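Local coordinates for protein thiamine pyrophosphokinase (PDB 3LM8) that catalyses the ATP-dependent transfer of a pyrophosphate group to thiamine, yielding thiamine diphosphate and AMP in the salvage of thiamine, at residues T3-A8 with Q98-T103; K132-Q137 with I208-T213. The protein carries 1 engineered substitution. One frame throughout, in Å; residues are numbered along the deposited sequence.

Interaction 1 (T3-A8 with Q98-T103); sequences TINIVA and QIFGIT
The carbonyl oxygen I6 O takes the F100 N-H and is also approached by the CA-H of I99. F100 N donates to I6 O at 2.7 Å, and I99 CA lies 3.2 Å from I6 O. Q98 O plays the same part one step earlier. Q98 O accepts I6 N at 2.8 Å and is also approached by the CA-H of N5. Bonds from Q98 N to I4 O and from A8 N to F100 O complete a regular parallel pairing. The short strand segments run at 17° to each other.

A side-chain bond adds to this backbone pairing. Q98 NE2 donates to N5 OD1 at 3.2 Å. The N5 and Q98 side chains run side by side, and their amide planes are turned 50° apart. The acceptor sits in the amide plane of Q98, but the donor is tilted from the carbonyl plane of N5. The other amide atom, OE1 of Q98, is hydrogen-bonded to NH1 of R128.

F100 lies on the same face. Its CG is anti to the carbonyl carbon (chi1 -51°), which brings the CE2 edge of the ring beside N5. N5 CB meets the ring edge, 3.9 Å from CE2 of F100. V7 CG2 comes obliquely to CD2 of F100. On the other face I6 CB packs against I99 CG2 at 4.2 Å.

This is the buried centre of the Rossmann-like catalytic domain, and the V7 side chain lies about 9 Å from a bound magnesium ion. Strand 26-31 flanks 3-7, strand 126-131 flanks 96-100, and L82 of helix 81-92 covers I6 and I99.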
ATOM      1  N   THR A   3       6.223   3.513 -12.321  1.00 28.69           N
ATOM      2  CA  THR A   3       5.361   3.336 -11.160  1.00 24.79           C
ATOM      3  C   THR A   3       3.911   3.052 -11.510  1.00 19.42           C
ATOM      4  O   THR A   3       3.375   3.584 -12.483  1.00 36.20           O
ATOM      5  CB  THR A   3       5.362   4.592 -10.278  1.00 23.02           C
ATOM      6  OG1 THR A   3       6.673   4.801  -9.749  1.00 34.03           O
ATOM      7  CG2 THR A   3       4.366   4.445  -9.126  1.00 18.45           C
ATOM      8  N   ILE A   4       3.272   2.210 -10.713  1.00 19.35           N
ATOM      9  CA  ILE A   4       1.865   1.928 -10.933  1.00 17.56           C
ATOM     10  C   ILE A   4       1.111   2.255  -9.646  1.00 19.34           C
ATOM     11  O   ILE A   4       1.510   1.819  -8.566  1.00 19.47           O
ATOM     12  CB  ILE A   4       1.638   0.468 -11.329  1.00 20.38           C
ATOM     13  CG1 ILE A   4       2.357   0.191 -12.641  1.00 27.91           C
ATOM     14  CG2 ILE A   4       0.134   0.194 -11.520  1.00 12.93           C
ATOM     15  CD1 ILE A   4       2.161  -1.209 -13.146  1.00 31.86           C
ATOM     16  N   ASN A   5       0.058   3.067  -9.761  1.00 15.93           N
ATOM     17  CA  ASN A   5      -0.756   3.432  -8.602  1.00 19.72           C
ATOM     18  C   ASN A   5      -2.164   2.903  -8.784  1.00 28.19           C
ATOM     19  O   ASN A   5      -2.822   3.175  -9.798  1.00 13.08           O
ATOM     20  CB  ASN A   5      -0.852   4.944  -8.416  1.00 16.05           C
ATOM     21  CG  ASN A   5       0.458   5.571  -8.062  1.00 16.42           C
ATOM     22  OD1 ASN A   5       1.451   4.883  -7.816  1.00 14.16           O
ATOM     23  ND2 ASN A   5       0.474   6.895  -8.032  1.00 11.12           N
ATOM     24  N   ILE A   6      -2.622   2.163  -7.778  1.00 27.44           N
ATOM     25  CA  ILE A   6      -3.944   1.562  -7.777  1.00 18.16           C
ATOM     26  C   ILE A   6      -4.780   2.216  -6.690  1.00 24.34           C
ATOM     27  O   ILE A   6      -4.338   2.337  -5.539  1.00 24.51           O
ATOM     28  CB  ILE A   6      -3.856   0.073  -7.447  1.00 15.62           C
ATOM     29  CG1 ILE A   6      -2.800  -0.603  -8.324  1.00 16.67           C
ATOM     30  CG2 ILE A   6      -5.211  -0.557  -7.597  1.00 11.61           C
ATOM     31  CD1 ILE A   6      -2.542  -2.070  -7.977  1.00 14.98           C
ATOM     32  N   VAL A   7      -5.990   2.632  -7.044  1.00 19.51           N
ATOM     33  CA  VAL A   7      -6.889   3.245  -6.072  1.00 16.20           C
ATOM     34  C   VAL A   7      -8.096   2.326  -5.883  1.00 23.57           C
ATOM     35  O   VAL A   7      -8.966   2.237  -6.749  1.00 25.97           O
ATOM     36  CB  VAL A   7      -7.348   4.641  -6.550  1.00 11.78           C
ATOM     37  CG1 VAL A   7      -8.358   5.251  -5.570  1.00  4.97           C
ATOM     38  CG2 VAL A   7      -6.137   5.540  -6.681  1.00 31.11           C
ATOM     39  N   ALA A   8      -8.119   1.620  -4.752  1.00 21.72           N
ATOM     40  CA  ALA A   8      -9.206   0.703  -4.429  1.00 19.73           C
ATOM     41  C   ALA A   8     -10.414   1.530  -4.023  1.00 21.23           C
ATOM     42  O   ALA A   8     -10.298   2.739  -3.855  1.00 21.27           O
ATOM     43  CB  ALA A   8      -8.794  -0.227  -3.297  1.00 10.95           C
ATOM     44  N   GLN A  98       1.912   1.362  -5.746  1.00  8.72           N
ATOM     45  CA  GLN A  98       1.386   2.104  -4.610  1.00 19.00           C
ATOM     46  C   GLN A  98      -0.128   2.010  -4.651  1.00 23.68           C
ATOM     47  O   GLN A  98      -0.755   2.327  -5.660  1.00 20.16           O
ATOM     48  CB  GLN A  98       1.860   3.560  -4.653  1.00 13.40           C
ATOM     49  CG  GLN A  98       3.314   3.712  -4.208  1.00 21.48           C
ATOM     50  CD  GLN A  98       3.842   5.131  -4.347  1.00 22.71           C
ATOM     51  OE1 GLN A  98       4.562   5.632  -3.466  1.00 27.84           O
ATOM     52  NE2 GLN A  98       3.503   5.786  -5.464  1.00 14.71           N
ATOM     53  N   ILE A  99      -0.713   1.559  -3.546  1.00 21.14           N
ATOM     54  CA  ILE A  99      -2.155   1.372  -3.469  1.00 22.89           C
ATOM     55  C   ILE A  99      -2.832   2.293  -2.468  1.00 20.30           C
ATOM     56  O   ILE A  99      -2.364   2.460  -1.336  1.00 24.15           O
ATOM     57  CB  ILE A  99      -2.499  -0.083  -3.092  1.00 18.81           C
ATOM     58  CG1 ILE A  99      -1.693  -1.057  -3.968  1.00 16.56           C
ATOM     59  CG2 ILE A  99      -3.991  -0.310  -3.265  1.00  9.75           C
ATOM     60  CD1 ILE A  99      -1.791  -2.519  -3.571  1.00 10.80           C
ATOM     61  N   PHE A 100      -3.956   2.867  -2.891  1.00 13.36           N
ATOM     62  CA  PHE A 100      -4.728   3.782  -2.054  1.00  7.87           C
ATOM     63  C   PHE A 100      -6.154   3.254  -1.880  1.00 18.71           C
ATOM     64  O   PHE A 100      -6.559   2.313  -2.574  1.00 23.83           O
ATOM     65  CB  PHE A 100      -4.758   5.167  -2.708  1.00  8.31           C
ATOM     66  CG  PHE A 100      -3.405   5.679  -3.083  1.00 20.07           C
ATOM     67  CD1 PHE A 100      -2.741   6.590  -2.269  1.00 26.06           C
ATOM     68  CD2 PHE A 100      -2.776   5.228  -4.248  1.00 14.64           C
ATOM     69  CE1 PHE A 100      -1.463   7.056  -2.607  1.00 26.43           C
ATOM     70  CE2 PHE A 100      -1.502   5.682  -4.598  1.00 21.21           C
ATOM     71  CZ  PHE A 100      -0.844   6.601  -3.772  1.00 18.61           C
ATOM     72  N   GLY A 101      -6.912   3.875  -0.972  1.00 20.61           N
ATOM     73  CA  GLY A 101      -8.285   3.450  -0.735  1.00 31.33           C
ATOM     74  C   GLY A 101      -8.204   2.049  -0.186  1.00 37.40           C
ATOM     75  O   GLY A 101      -9.000   1.165  -0.518  1.00 37.80           O
ATOM     76  N   ILE A 102      -7.219   1.873   0.680  1.00 21.46           N
ATOM     77  CA  ILE A 102      -6.922   0.600   1.283  1.00 20.91           C
ATOM     78  C   ILE A 102      -7.443   0.437   2.710  1.00 21.67           C
ATOM     79  O   ILE A 102      -7.367  -0.648   3.305  1.00 15.48           O
ATOM     80  CB  ILE A 102      -5.401   0.392   1.203  1.00 21.62           C
ATOM     81  CG1 ILE A 102      -5.103  -0.610   0.092  1.00 27.15           C
ATOM     82  CG2 ILE A 102      -4.824   0.004   2.561  1.00 18.72           C
ATOM     83  CD1 ILE A 102      -3.628  -0.884  -0.089  1.00 35.09           C
ATOM     84  N   THR A 103      -7.976   1.519   3.260  1.00 26.02           N
ATOM     85  CA  THR A 103      -8.523   1.477   4.608  1.00 16.04           C
ATOM     86  C   THR A 103      -9.974   1.908   4.536  1.00 17.01           C
ATOM     87  O   THR A 103     -10.382   2.561   3.585  1.00 17.37           O
ATOM     88  CB  THR A 103      -7.746   2.396   5.544  1.00 25.15           C
ATOM     89  OG1 THR A 103      -7.610   3.683   4.939  1.00 31.20           O
ATOM     90  CG2 THR A 103      -6.363   1.824   5.806  1.00 24.55           C
TER

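Interaction 2 (K132-Q137 with I208-T213)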
ATOM      1  N   LYS A 132      -4.468   8.351   4.301  1.00 32.72           N
ATOM      2  CA  LYS A 132      -4.303   9.672   4.896  1.00 26.01           C
ATOM      3  C   LYS A 132      -3.191   9.784   5.955  1.00 25.96           C
ATOM      4  O   LYS A 132      -2.570  10.834   6.090  1.00 30.18           O
ATOM      5  CB  LYS A 132      -5.649  10.123   5.480  1.00 31.07           C
ATOM      6  CG  LYS A 132      -5.588  11.315   6.429  1.00 57.99           C
ATOM      7  CD  LYS A 132      -6.872  11.406   7.257  1.00 70.05           C
ATOM      8  CE  LYS A 132      -6.798  12.499   8.316  1.00 72.58           C
ATOM      9  NZ  LYS A 132      -6.588  13.852   7.727  1.00 74.20           N
ATOM     10  N   GLN A 133      -2.935   8.727   6.716  1.00 25.70           N
ATOM     11  CA  GLN A 133      -1.883   8.834   7.720  1.00 18.38           C
ATOM     12  C   GLN A 133      -0.991   7.623   7.921  1.00 25.67           C
ATOM     13  O   GLN A 133      -0.321   7.513   8.949  1.00 31.96           O
ATOM     14  CB  GLN A 133      -2.466   9.289   9.077  1.00 15.58           C
ATOM     15  CG  GLN A 133      -3.736   8.604   9.533  1.00 20.39           C
ATOM     16  CD  GLN A 133      -4.374   9.322  10.722  1.00 38.63           C
ATOM     17  OE1 GLN A 133      -3.786   9.397  11.800  1.00 43.93           O
ATOM     18  NE2 GLN A 133      -5.578   9.862  10.523  1.00 42.65           N
ATOM     19  N   ASN A 134      -0.953   6.731   6.934  1.00 28.31           N
ATOM     20  CA  ASN A 134      -0.116   5.547   7.052  1.00 22.44           C
ATOM     21  C   ASN A 134       0.527   5.080   5.746  1.00 20.28           C
ATOM     22  O   ASN A 134       0.000   5.312   4.657  1.00 20.12           O
ATOM     23  CB  ASN A 134      -0.912   4.379   7.656  1.00 13.38           C
ATOM     24  CG  ASN A 134      -1.565   4.734   8.969  1.00 22.70           C
ATOM     25  OD1 ASN A 134      -2.619   5.369   8.998  1.00 35.96           O
ATOM     26  ND2 ASN A 134      -0.937   4.341  10.067  1.00 22.06           N
ATOM     27  N   HIS A 135       1.677   4.424   5.887  1.00 10.79           N
ATOM     28  CA  HIS A 135       2.419   3.853   4.774  1.00 21.74           C
ATOM     29  C   HIS A 135       2.819   2.465   5.250  1.00 21.88           C
ATOM     30  O   HIS A 135       3.609   2.312   6.177  1.00 24.22           O
ATOM     31  CB  HIS A 135       3.676   4.669   4.463  1.00 26.59           C
ATOM     32  CG  HIS A 135       3.409   5.935   3.713  1.00 32.11           C
ATOM     33  ND1 HIS A 135       4.418   6.769   3.283  1.00 33.28           N
ATOM     34  CD2 HIS A 135       2.250   6.508   3.312  1.00 34.09           C
ATOM     35  CE1 HIS A 135       3.891   7.800   2.648  1.00 30.05           C
ATOM     36  NE2 HIS A 135       2.577   7.667   2.652  1.00 27.56           N
ATOM     37  N   ILE A 136       2.262   1.446   4.625  1.00 13.90           N
ATOM     38  CA  ILE A 136       2.577   0.092   5.031  1.00 15.81           C
ATOM     39  C   ILE A 136       3.436  -0.582   3.985  1.00 14.16           C
ATOM     40  O   ILE A 136       3.222  -0.396   2.783  1.00 17.70           O
ATOM     41  CB  ILE A 136       1.287  -0.724   5.240  1.00 16.81           C
ATOM     42  CG1 ILE A 136       0.444  -0.048   6.310  1.00 15.45           C
ATOM     43  CG2 ILE A 136       1.625  -2.147   5.679  1.00 20.17           C
ATOM     44  CD1 ILE A 136      -0.969  -0.441   6.278  1.00 17.24           C
ATOM     45  N   GLN A 137       4.406  -1.365   4.445  1.00 14.48           N
ATOM     46  CA  GLN A 137       5.301  -2.074   3.541  1.00  9.01           C
ATOM     47  C   GLN A 137       5.875  -3.298   4.228  1.00 16.30           C
ATOM     48  O   GLN A 137       6.175  -3.281   5.422  1.00 27.98           O
ATOM     49  CB  GLN A 137       6.440  -1.162   3.096  1.00 12.92           C
ATOM     50  CG  GLN A 137       6.753  -1.228   1.621  1.00 25.97           C
ATOM     51  CD  GLN A 137       7.942  -0.355   1.248  1.00 29.15           C
ATOM     52  OE1 GLN A 137       7.916   0.868   1.425  1.00 23.73           O
ATOM     53  NE2 GLN A 137       8.996  -0.982   0.728  1.00 25.15           N
ATOM     54  N   ILE A 208       6.906  -6.235   8.719  1.00 33.61           N
ATOM     55  CA  ILE A 208       5.959  -5.234   8.239  1.00 24.11           C
ATOM     56  C   ILE A 208       6.424  -3.908   8.809  1.00 26.21           C
ATOM     57  O   ILE A 208       6.920  -3.859   9.934  1.00 30.81           O
ATOM     58  CB  ILE A 208       4.524  -5.498   8.745  1.00 18.34           C
ATOM     59  CG1 ILE A 208       4.083  -6.903   8.356  1.00 23.06           C
ATOM     60  CG2 ILE A 208       3.554  -4.476   8.126  1.00 17.79           C
ATOM     61  CD1 ILE A 208       2.726  -7.291   8.911  1.00  8.18           C
HETATM   62  N   MSE A 209       6.276  -2.839   8.040  1.00 15.76           N
HETATM   63  CA  MSE A 209       6.678  -1.528   8.518  1.00 17.35           C
HETATM   64  C   MSE A 209       5.557  -0.536   8.340  1.00 27.44           C
HETATM   65  O   MSE A 209       5.107  -0.284   7.226  1.00 40.60           O
HETATM   66  CB  MSE A 209       7.907  -1.014   7.773  1.00 24.86           C
HETATM   67  CG  MSE A 209       8.318   0.410   8.188  1.00 29.51           C
HETATM   68 SE   MSE A 209       9.683   1.227   7.064  1.00 55.87          SE
HETATM   69  CE  MSE A 209      11.158   1.278   8.295  1.00114.76           C
ATOM     70  N   ILE A 210       5.103   0.022   9.449  1.00 29.11           N
ATOM     71  CA  ILE A 210       4.044   1.009   9.415  1.00 31.65           C
ATOM     72  C   ILE A 210       4.628   2.359   9.801  1.00 31.68           C
ATOM     73  O   ILE A 210       5.186   2.523  10.885  1.00 42.41           O
ATOM     74  CB  ILE A 210       2.907   0.683  10.417  1.00 38.76           C
ATOM     75  CG1 ILE A 210       2.315  -0.697  10.128  1.00 39.78           C
ATOM     76  CG2 ILE A 210       1.831   1.774  10.354  1.00  9.34           C
ATOM     77  CD1 ILE A 210       3.198  -1.841  10.560  1.00 45.35           C
ATOM     78  N   ARG A 211       4.526   3.318   8.895  1.00 25.61           N
ATOM     79  CA  ARG A 211       4.994   4.660   9.176  1.00 20.90           C
ATOM     80  C   ARG A 211       3.679   5.427   9.294  1.00 31.72           C
ATOM     81  O   ARG A 211       2.822   5.348   8.407  1.00 35.87           O
ATOM     82  CB  ARG A 211       5.882   5.148   8.037  1.00 13.52           C
ATOM     83  CG  ARG A 211       7.005   4.138   7.759  1.00 17.51           C
ATOM     84  CD  ARG A 211       8.098   4.698   6.887  1.00 22.27           C
ATOM     85  NE  ARG A 211       8.672   5.903   7.478  1.00 35.30           N
ATOM     86  CZ  ARG A 211       9.733   6.545   6.994  1.00 34.73           C
ATOM     87  NH1 ARG A 211      10.343   6.093   5.901  1.00 43.21           N
ATOM     88  NH2 ARG A 211      10.177   7.644   7.597  1.00 21.52           N
ATOM     89  N   SER A 212       3.496   6.116  10.418  1.00 37.25           N
ATOM     90  CA  SER A 212       2.258   6.838  10.656  1.00 31.40           C
ATOM     91  C   SER A 212       2.369   8.194  11.329  1.00 36.32           C
ATOM     92  O   SER A 212       3.463   8.702  11.585  1.00 35.13           O
ATOM     93  CB  SER A 212       1.301   5.952  11.454  1.00 28.38           C
ATOM     94  OG  SER A 212       2.004   5.124  12.360  1.00 37.13           O
ATOM     95  N   THR A 213       1.211   8.774  11.618  1.00 36.67           N
ATOM     96  CA  THR A 213       1.143  10.080  12.245  1.00 33.65           C
ATOM     97  C   THR A 213      -0.133  10.175  13.062  1.00 41.22           C
ATOM     98  O   THR A 213      -1.035   9.359  12.902  1.00 42.68           O
ATOM     99  CB  THR A 213       1.126  11.171  11.180  1.00 40.32           C
ATOM    100  OG1 THR A 213       1.251  12.448  11.805  1.00 47.09           O
ATOM    101  CG2 THR A 213      -0.175  11.122  10.398  1.00 37.21           C
TER
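M209 N and Q137 O form the shortest backbone bond here, at 2.7 Å. It belongs to an antiparallel strand pair in the mixed sheet, with the short segments at 168°. Q137 N returns the pairing to M209 O at 3.1 Å. A second hydrogen-bonded pair follows along the strands. H135 N donates to R211 O at 2.9 Å, and R211 N donates to H135 O. Between the two bonded pairs lies I136 with I210, a non-hydrogen-bonded pair. There the CA-H groups of I136 and I210 point at M209 O and H135 O. Further along, T213 N makes a weak bond to Q133 O.

H135, Q137, M209 and R211 share one face. H135 and R211 touch only near their roots, with the two CB atoms 4.2 Å apart. Their ends then lead away from the opposite strand. R211 bends at chi3 (57°), and its NH2 is hydrogen-bonded to E147 O. M209, a selenomethionine, packs on I155 and F157 of strand 154-159.

N134, I136, I210 and S212 lie on the other face, where the two isoleucines give the apolar part. I136 is buried against F110, I114 and L117 of helix 107-122, and I210 touches I158. The amide of N134 runs alongside I210, with ND2 3.8 Å from CG2 of I210. Strand 126-131 pairs with 134-139 on its other edge, and 154-159 does the same for 207-212. I136 CG2 and I208 CG2 are each anti to their own backbone N, and these two methyls meet at 3.9 Å with the side chains pointing the same way.

How the interactions relate
Interactions 1 and 2 join strands of the same mixed sheet, with centres about 14 Å apart and no direct touch. Strand 126-131 lies between them, next to 96-100 on one edge and 134-139 on the other. Interaction 1 is in the parallel half and is almost wholly buried. Interaction 2 is in the antiparallel half and only partly buried. Both rest on backbone bonds. The first adds an amide pair and an aromatic ring. The second adds mainly isoleucine contacts, and its polar ends R211 and T213 bond to residues beyond the pair. Helix 81-92 packs on I4, I6 and I99 in the first, while helix 107-122 packs on I136 in the second.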